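Local coordinates for dTDP-glucose 4,6-dehydratase (Klebsiella pneumoniae, PDB 5U4Q), which binds NAD and probably catalyses the dehydration of dTDP-glucose to its 4-keto-6-deoxy sugar, at residues A104-Y109 with A155-A160; N111-C116 with E162-T167. All blocks are in the same frame, centred on the assembly; numbering follows the deposited sequence.

Overall arrangement
Both contacts join the same two neighbours, helix 98-118 and helix 153-172, which lie side by side over the parallel sheet of an NAD-binding Rossmann domain. Contact 1 (104-109 with 155-160) is the end nearer the cofactor: Ala104 and Lys158 belong to the NAD pocket. Contact 2 (111-116 with 162-167) lies further along both helices, its centre about 10 Å from that of contact 1, and the side chain of its Ala165 is about 13 Å from NAD. Tyr109 joins the two, its OH 3.4 Å from Ala165 CB. Both also touch the second subunit, so the helix pair faces the cofactor at one end and a partner chain along its flank.

Contact 1: A104-Y109 with A155-A160; sequences ANLMGY and AATKKA. With NAD (nicotinamide-adenine-dinucleotide), chain C.
Asn105 meets Thr157 through a nearly straight hydrogen bond: Asn105 ND2 gives an N-H to Thr157 OG1 at 3.1 Å, with an N-H...O angle of 165°. The hydroxyl oxygen lies almost exactly in the amide plane, where the N-H points. Behind the amide, Asn105 CB rests 3.4 Å from the same Thr157 OG1. The threonine's other branch is apolar. Its CG2 packs against Leu106, 3.9 Å from Leu106 CG, and the two side chains meet at about a right angle. One turn after Thr157 on helix 153-172, Ala160 CB touches Leu106 CD2 at 3.8 Å, so polar and apolar contacts lie next to each other along the interface.

Thr157 can serve both neighbours because OG1 stands between its backbone N and carbonyl carbon (chi1 68°), putting the hydroxyl on the asparagine side and CG2 on the leucine side. That hydroxyl is also hydrogen-bonded to Tyr154 O, while Asn105 OD1 accepts from Gln88 N; the amide is thus held at both ends, which fixes its flip. Lys158 leaves its helix pointing away from 104-109, but its chain bends at chi2 and carries NZ to the nicotinamide ribose, where NZ donates to NAD O3D at 3.0 Å. With Tyr154, whose OH also bonds NAD, Lys158 forms the YxxxK pair of the short-chain dehydrogenase/reductase superfamily, probably part of the active site. At the adenine end, Ala104 CB lies 3.6 Å from NAD N6A.

The two helix segments run nearly parallel, at 21°, with their axes 9.2 Å apart. Against strand 123-129, Tyr109 packs on Leu124 and meets Tyr126 edge-to-face, while Ala160 also packs on Ala160 of the second subunit.

Contact 2: N111-C116 with E162-T167; sequences NILEGC and ELMAHT
Leu113 against Met164 is a small van der Waals contact between helices, buried between helix 98-118 and helix 153-172 beside strand 123-129. Only 108 Å² is buried between the two segments, and no hydrogen bond crosses from one to the other. One methyl does most of the work: Leu113 CD1 sits 3.6 Å from Met164 CB and 3.8 Å from Met164 O, so it lies over the root of the selenomethionine rather than its selenium end. Leu113 comes across the selenomethionine chain roughly at a right angle. Leu113 CD1 also comes within 4.2 Å of Ala165 N, where the backbones are nearest, with Leu113 CA and Ala165 CA 7.4 Å apart.

In the conformer described, the bend of Met164 at chi3 leads its far end back towards Tyr109 and Leu110 of helix 98-118. Its carbonyl is occupied too: in the conformer of Thr167 described here, OG1 donates to Met164 O at 2.8 Å, tilted 21° from the carbonyl plane, a side-chain bond to the residue three places earlier in the helix. Towards the sheet, Leu113 packs on Leu124 and Ala165 on Tyr126. Across the subunit boundary, His166 ND1 is hydrogen-bonded to Pro150 O of the second subunit, whose His149 meets the imidazole edge-to-face.

Neighbouring helices packed together over a parallel sheet are characteristic of the Rossmann fold; in this epimerase/dehydratase relative, the contact joins two such helices well back from the NAD pocket.

Contact 1: A104-Y109 with A155-A160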
loop_
_atom_site.group_PDB
_atom_site.type_symbol
_atom_site.label_atom_id
_atom_site.label_comp_id
_atom_site.label_asym_id
_atom_site.label_seq_id
_atom_site.Cartn_x
_atom_site.Cartn_y
_atom_site.Cartn_z
ATOM N N ALA A 104 -10.202 2.979 -5.736
ATOM C CA ALA A 104 -10.515 1.615 -6.103
ATOM C C ALA A 104 -9.576 0.626 -5.462
ATOM O O ALA A 104 -10.005 -0.469 -5.036
ATOM C CB ALA A 104 -10.436 1.452 -7.608
ATOM N N ASN A 105 -8.297 0.989 -5.397
ATOM C CA ASN A 105 -7.294 0.019 -4.994
ATOM C C ASN A 105 -6.885 0.041 -3.533
ATOM O O ASN A 105 -6.340 -0.943 -3.060
ATOM C CB ASN A 105 -6.023 0.118 -5.851
ATOM C CG ASN A 105 -6.269 -0.103 -7.341
ATOM O OD1 ASN A 105 -7.415 -0.192 -7.816
ATOM N ND2 ASN A 105 -5.170 -0.145 -8.110
ATOM N N LEU A 106 -7.109 1.133 -2.803
ATOM C CA LEU A 106 -6.799 1.166 -1.373
ATOM C C LEU A 106 -8.090 1.057 -0.550
ATOM O O LEU A 106 -8.319 0.037 0.122
ATOM C CB LEU A 106 -5.968 2.405 -1.013
ATOM C CG LEU A 106 -4.597 2.446 -1.713
ATOM C CD1 LEU A 106 -3.941 3.789 -1.478
ATOM C CD2 LEU A 106 -3.696 1.322 -1.237
HETATM N N MSE A 107 -8.966 2.051 -0.659
HETATM C CA MSE A 107 -10.234 2.018 0.104
HETATM C C MSE A 107 -11.108 0.883 -0.345
HETATM O O MSE A 107 -11.732 0.188 0.478
HETATM C CB MSE A 107 -10.977 3.325 -0.113
HETATM C CG MSE A 107 -12.332 3.428 0.590
HETATM SE SE MSE A 107 -12.178 3.397 2.551
HETATM C CE MSE A 107 -11.234 5.114 2.777
ATOM N N GLY A 108 -11.198 0.682 -1.648
ATOM C CA GLY A 108 -11.997 -0.405 -2.157
ATOM C C GLY A 108 -11.555 -1.763 -1.646
ATOM O O GLY A 108 -12.374 -2.636 -1.317
ATOM N N TYR A 109 -10.240 -1.941 -1.537
ATOM C CA TYR A 109 -9.692 -3.212 -1.067
ATOM C C TYR A 109 -10.051 -3.394 0.410
ATOM O O TYR A 109 -10.368 -4.499 0.841
ATOM C CB TYR A 109 -8.176 -3.304 -1.318
ATOM C CG TYR A 109 -7.653 -4.719 -1.104
ATOM C CD1 TYR A 109 -7.905 -5.705 -2.023
ATOM C CD2 TYR A 109 -6.950 -5.064 0.033
ATOM C CE1 TYR A 109 -7.473 -7.021 -1.810
ATOM C CE2 TYR A 109 -6.520 -6.346 0.258
ATOM C CZ TYR A 109 -6.760 -7.326 -0.675
ATOM O OH TYR A 109 -6.337 -8.616 -0.450
ATOM N N ALA A 155 1.617 -0.128 -8.799
ATOM C CA ALA A 155 2.405 -1.174 -8.132
ATOM C C ALA A 155 2.346 -1.032 -6.598
ATOM O O ALA A 155 2.184 -2.009 -5.859
ATOM C CB ALA A 155 3.863 -1.132 -8.600
ATOM N N ALA A 156 2.548 0.183 -6.105
ATOM C CA ALA A 156 2.499 0.417 -4.667
ATOM C C ALA A 156 1.145 0.000 -4.095
ATOM O O ALA A 156 1.098 -0.554 -3.004
ATOM C CB ALA A 156 2.776 1.855 -4.339
ATOM N N THR A 157 0.060 0.283 -4.815
ATOM C CA THR A 157 -1.265 -0.105 -4.293
ATOM C C THR A 157 -1.443 -1.623 -4.270
ATOM O O THR A 157 -2.092 -2.149 -3.361
ATOM C CB THR A 157 -2.475 0.575 -5.006
ATOM O OG1 THR A 157 -2.616 0.116 -6.338
ATOM C CG2 THR A 157 -2.384 2.112 -4.940
ATOM N N LYS A 158 -0.895 -2.319 -5.261
ATOM C CA LYS A 158 -0.990 -3.773 -5.275
ATOM C C LYS A 158 -0.198 -4.407 -4.130
ATOM O O LYS A 158 -0.666 -5.368 -3.481
ATOM C CB LYS A 158 -0.635 -4.349 -6.651
ATOM C CG LYS A 158 -1.633 -3.985 -7.760
ATOM C CD LYS A 158 -3.071 -4.420 -7.436
ATOM C CE LYS A 158 -3.932 -4.532 -8.697
ATOM N NZ LYS A 158 -5.318 -5.071 -8.404
ATOM N N LYS A 159 1.009 -3.896 -3.865
ATOM C CA LYS A 159 1.765 -4.380 -2.720
ATOM C C LYS A 159 1.020 -4.028 -1.435
ATOM O O LYS A 159 0.968 -4.838 -0.512
ATOM C CB LYS A 159 3.206 -3.860 -2.709
ATOM C CG LYS A 159 4.001 -4.255 -1.495
ATOM C CD LYS A 159 4.122 -5.764 -1.177
ATOM C CE LYS A 159 4.968 -5.896 0.107
ATOM N NZ LYS A 159 5.092 -7.255 0.698
ATOM N N ALA A 160 0.418 -2.838 -1.388
ATOM C CA ALA A 160 -0.385 -2.501 -0.224
ATOM C C ALA A 160 -1.509 -3.513 -0.023
ATOM O O ALA A 160 -1.834 -3.842 1.124
ATOM C CB ALA A 160 -0.950 -1.086 -0.304
HETATM P PA NAD C . -10.551 -4.560 -16.762
HETATM O O1A NAD C . -11.042 -5.145 -18.029
HETATM O O2A NAD C . -10.327 -3.066 -16.634
HETATM O O5B NAD C . -11.537 -5.068 -15.585
HETATM C C5B NAD C . -11.623 -4.479 -14.294
HETATM C C4B NAD C . -13.076 -4.111 -14.043
HETATM O O4B NAD C . -13.073 -3.470 -12.753
HETATM C C3B NAD C . -13.643 -3.127 -15.057
HETATM O O3B NAD C . -14.766 -3.624 -15.802
HETATM C C2B NAD C . -13.975 -1.908 -14.197
HETATM O O2B NAD C . -15.182 -1.235 -14.606
HETATM C C1B NAD C . -14.038 -2.449 -12.770
HETATM N N9A NAD C . -13.730 -1.439 -11.744
HETATM C C8A NAD C . -12.659 -0.614 -11.706
HETATM N N7A NAD C . -12.725 0.187 -10.641
HETATM C C5A NAD C . -13.842 -0.136 -9.969
HETATM C C6A NAD C . -14.521 0.374 -8.760
HETATM N N6A NAD C . -14.014 1.358 -8.030
HETATM N N1A NAD C . -15.667 -0.223 -8.430
HETATM C C2A NAD C . -16.223 -1.214 -9.142
HETATM N N3A NAD C . -15.675 -1.709 -10.271
HETATM C C4A NAD C . -14.495 -1.191 -10.703
HETATM O O3 NAD C . -9.134 -5.193 -16.327
HETATM P PN NAD C . -8.705 -6.740 -16.197
HETATM O O1N NAD C . -9.845 -7.665 -16.306
HETATM O O2N NAD C . -7.466 -6.850 -17.085
HETATM O O5D NAD C . -8.171 -6.705 -14.696
HETATM C C5D NAD C . -8.632 -7.538 -13.636
HETATM C C4D NAD C . -7.603 -7.429 -12.523
HETATM O O4D NAD C . -6.383 -8.093 -12.924
HETATM C C3D NAD C . -7.180 -6.034 -12.078
HETATM O O3D NAD C . -7.049 -6.051 -10.655
HETATM C C2D NAD C . -5.807 -5.835 -12.676
HETATM O O2D NAD C . -4.961 -4.966 -11.895
HETATM C C1D NAD C . -5.258 -7.247 -12.713
HETATM N N1N NAD C . -4.285 -7.449 -13.803
HETATM C C2N NAD C . -4.651 -7.670 -15.087
HETATM C C3N NAD C . -3.696 -7.861 -16.100
HETATM C C7N NAD C . -4.032 -8.115 -17.575
HETATM O O7N NAD C . -3.127 -8.436 -18.360
HETATM N N7N NAD C . -5.266 -7.965 -18.085
HETATM C C4N NAD C . -2.360 -7.785 -15.773
HETATM C C5N NAD C . -1.997 -7.544 -14.456
HETATM C C6N NAD C . -2.971 -7.355 -13.481
#

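Contact 2: N111-C116 with E162-T167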
loop_
_atom_site.group_PDB
_atom_site.type_symbol
_atom_site.label_atom_id
_atom_site.label_comp_id
_atom_site.label_asym_id
_atom_site.label_seq_id
_atom_site.Cartn_x
_atom_site.Cartn_y
_atom_site.Cartn_z
ATOM N N ASN A 111 -12.750 -2.277 1.858
ATOM C CA ASN A 111 -14.178 -2.681 1.899
ATOM C C ASN A 111 -14.316 -4.175 1.636
ATOM O O ASN A 111 -15.122 -4.850 2.273
ATOM C CB ASN A 111 -15.030 -1.833 0.948
ATOM C CG ASN A 111 -15.107 -0.391 1.396
ATOM O OD1 ASN A 111 -14.899 -0.109 2.581
ATOM N ND2 ASN A 111 -15.365 0.533 0.471
ATOM N N ILE A 112 -13.546 -4.700 0.687
ATOM C CA ILE A 112 -13.538 -6.132 0.432
ATOM C C ILE A 112 -13.092 -6.898 1.699
ATOM O O ILE A 112 -13.738 -7.894 2.083
ATOM C CB ILE A 112 -12.586 -6.492 -0.754
ATOM C CG1 ILE A 112 -13.136 -5.985 -2.085
ATOM C CG2 ILE A 112 -12.283 -7.989 -0.840
ATOM C CD1 ILE A 112 -14.277 -6.782 -2.649
ATOM N N LEU A 113 -11.978 -6.475 2.315
ATOM C CA LEU A 113 -11.459 -7.183 3.491
ATOM C C LEU A 113 -12.456 -7.158 4.646
ATOM O O LEU A 113 -12.659 -8.172 5.304
ATOM C CB LEU A 113 -10.117 -6.619 3.925
ATOM C CG LEU A 113 -8.925 -6.872 2.996
ATOM C CD1 LEU A 113 -7.720 -6.069 3.484
ATOM C CD2 LEU A 113 -8.600 -8.341 2.930
ATOM N N GLU A 114 -13.067 -5.996 4.854
ATOM C CA GLU A 114 -14.083 -5.851 5.914
ATOM C C GLU A 114 -15.262 -6.761 5.668
ATOM O O GLU A 114 -15.761 -7.405 6.607
ATOM C CB GLU A 114 -14.501 -4.396 6.073
ATOM C CG GLU A 114 -13.502 -3.601 6.898
ATOM C CD GLU A 114 -13.519 -4.007 8.368
ATOM O OE1 GLU A 114 -14.541 -3.679 9.009
ATOM O OE2 GLU A 114 -12.549 -4.601 8.877
ATOM N N GLY A 115 -15.722 -6.829 4.416
ATOM C CA GLY A 115 -16.832 -7.699 4.049
ATOM C C GLY A 115 -16.475 -9.150 4.325
ATOM O O GLY A 115 -17.281 -9.938 4.914
ATOM N N CYS A 116 -15.258 -9.548 3.962
ATOM C CA CYS A 116 -14.802 -10.918 4.205
ATOM C C CYS A 116 -14.685 -11.226 5.697
ATOM O O CYS A 116 -15.020 -12.328 6.127
ATOM C CB CYS A 116 -13.458 -11.181 3.529
ATOM S SG CYS A 116 -13.527 -11.228 1.721
ATOM N N GLU A 162 -1.440 -6.676 -0.775
ATOM C CA GLU A 162 -0.817 -7.880 -0.185
ATOM C C GLU A 162 -0.583 -7.677 1.319
ATOM O O GLU A 162 -0.816 -8.593 2.115
ATOM C CB GLU A 162 0.477 -8.249 -0.913
ATOM C CG GLU A 162 0.301 -8.603 -2.391
ATOM C CD GLU A 162 1.586 -9.002 -3.077
ATOM O OE1 GLU A 162 2.622 -9.209 -2.384
ATOM O OE2 GLU A 162 1.585 -9.142 -4.330
ATOM N N LEU A 163 -0.138 -6.468 1.694
ATOM C CA LEU A 163 0.131 -6.170 3.111
ATOM C C LEU A 163 -1.137 -6.207 3.928
ATOM O O LEU A 163 -1.163 -6.752 5.038
ATOM C CB LEU A 163 0.811 -4.816 3.266
ATOM C CG LEU A 163 2.253 -4.718 2.758
ATOM C CD1 LEU A 163 2.584 -3.263 2.506
ATOM C CD2 LEU A 163 3.233 -5.376 3.724
HETATM N N MSE A 164 -2.199 -5.626 3.372
HETATM C CA MSE A 164 -3.493 -5.594 4.037
HETATM C C MSE A 164 -4.053 -7.001 4.158
HETATM O O MSE A 164 -4.591 -7.372 5.202
HETATM C CB MSE A 164 -4.426 -4.624 3.292
HETATM C CG MSE A 164 -3.881 -3.190 3.348
HETATM SE SE MSE A 164 -4.632 -2.026 1.934
HETATM C CE MSE A 164 -6.483 -1.910 2.558
ATOM N N ALA A 165 -3.924 -7.804 3.099
ATOM C CA ALA A 165 -4.364 -9.202 3.130
ATOM C C ALA A 165 -3.628 -9.952 4.255
ATOM O O ALA A 165 -4.260 -10.693 5.033
ATOM C CB ALA A 165 -4.129 -9.900 1.790
ATOM N N HIS A 166 -2.334 -9.709 4.371
ATOM C CA HIS A 166 -1.550 -10.400 5.412
ATOM C C HIS A 166 -2.121 -10.086 6.796
ATOM O O HIS A 166 -2.336 -10.995 7.614
ATOM C CB HIS A 166 -0.093 -10.010 5.405
ATOM C CG HIS A 166 0.684 -10.785 6.404
ATOM N ND1 HIS A 166 0.927 -10.331 7.688
ATOM C CD2 HIS A 166 1.142 -12.059 6.355
ATOM C CE1 HIS A 166 1.521 -11.292 8.374
ATOM N NE2 HIS A 166 1.682 -12.343 7.587
ATOM N N THR A 167 -2.373 -8.799 7.061
ATOM C CA THR A 167 -2.921 -8.413 8.370
ATOM C C THR A 167 -4.302 -9.025 8.664
ATOM O O THR A 167 -4.568 -9.424 9.781
ATOM C CB THR A 167 -3.020 -6.866 8.579
ATOM O OG1 THR A 167 -4.079 -6.329 7.794
ATOM C CG2 THR A 167 -1.760 -6.168 8.253
#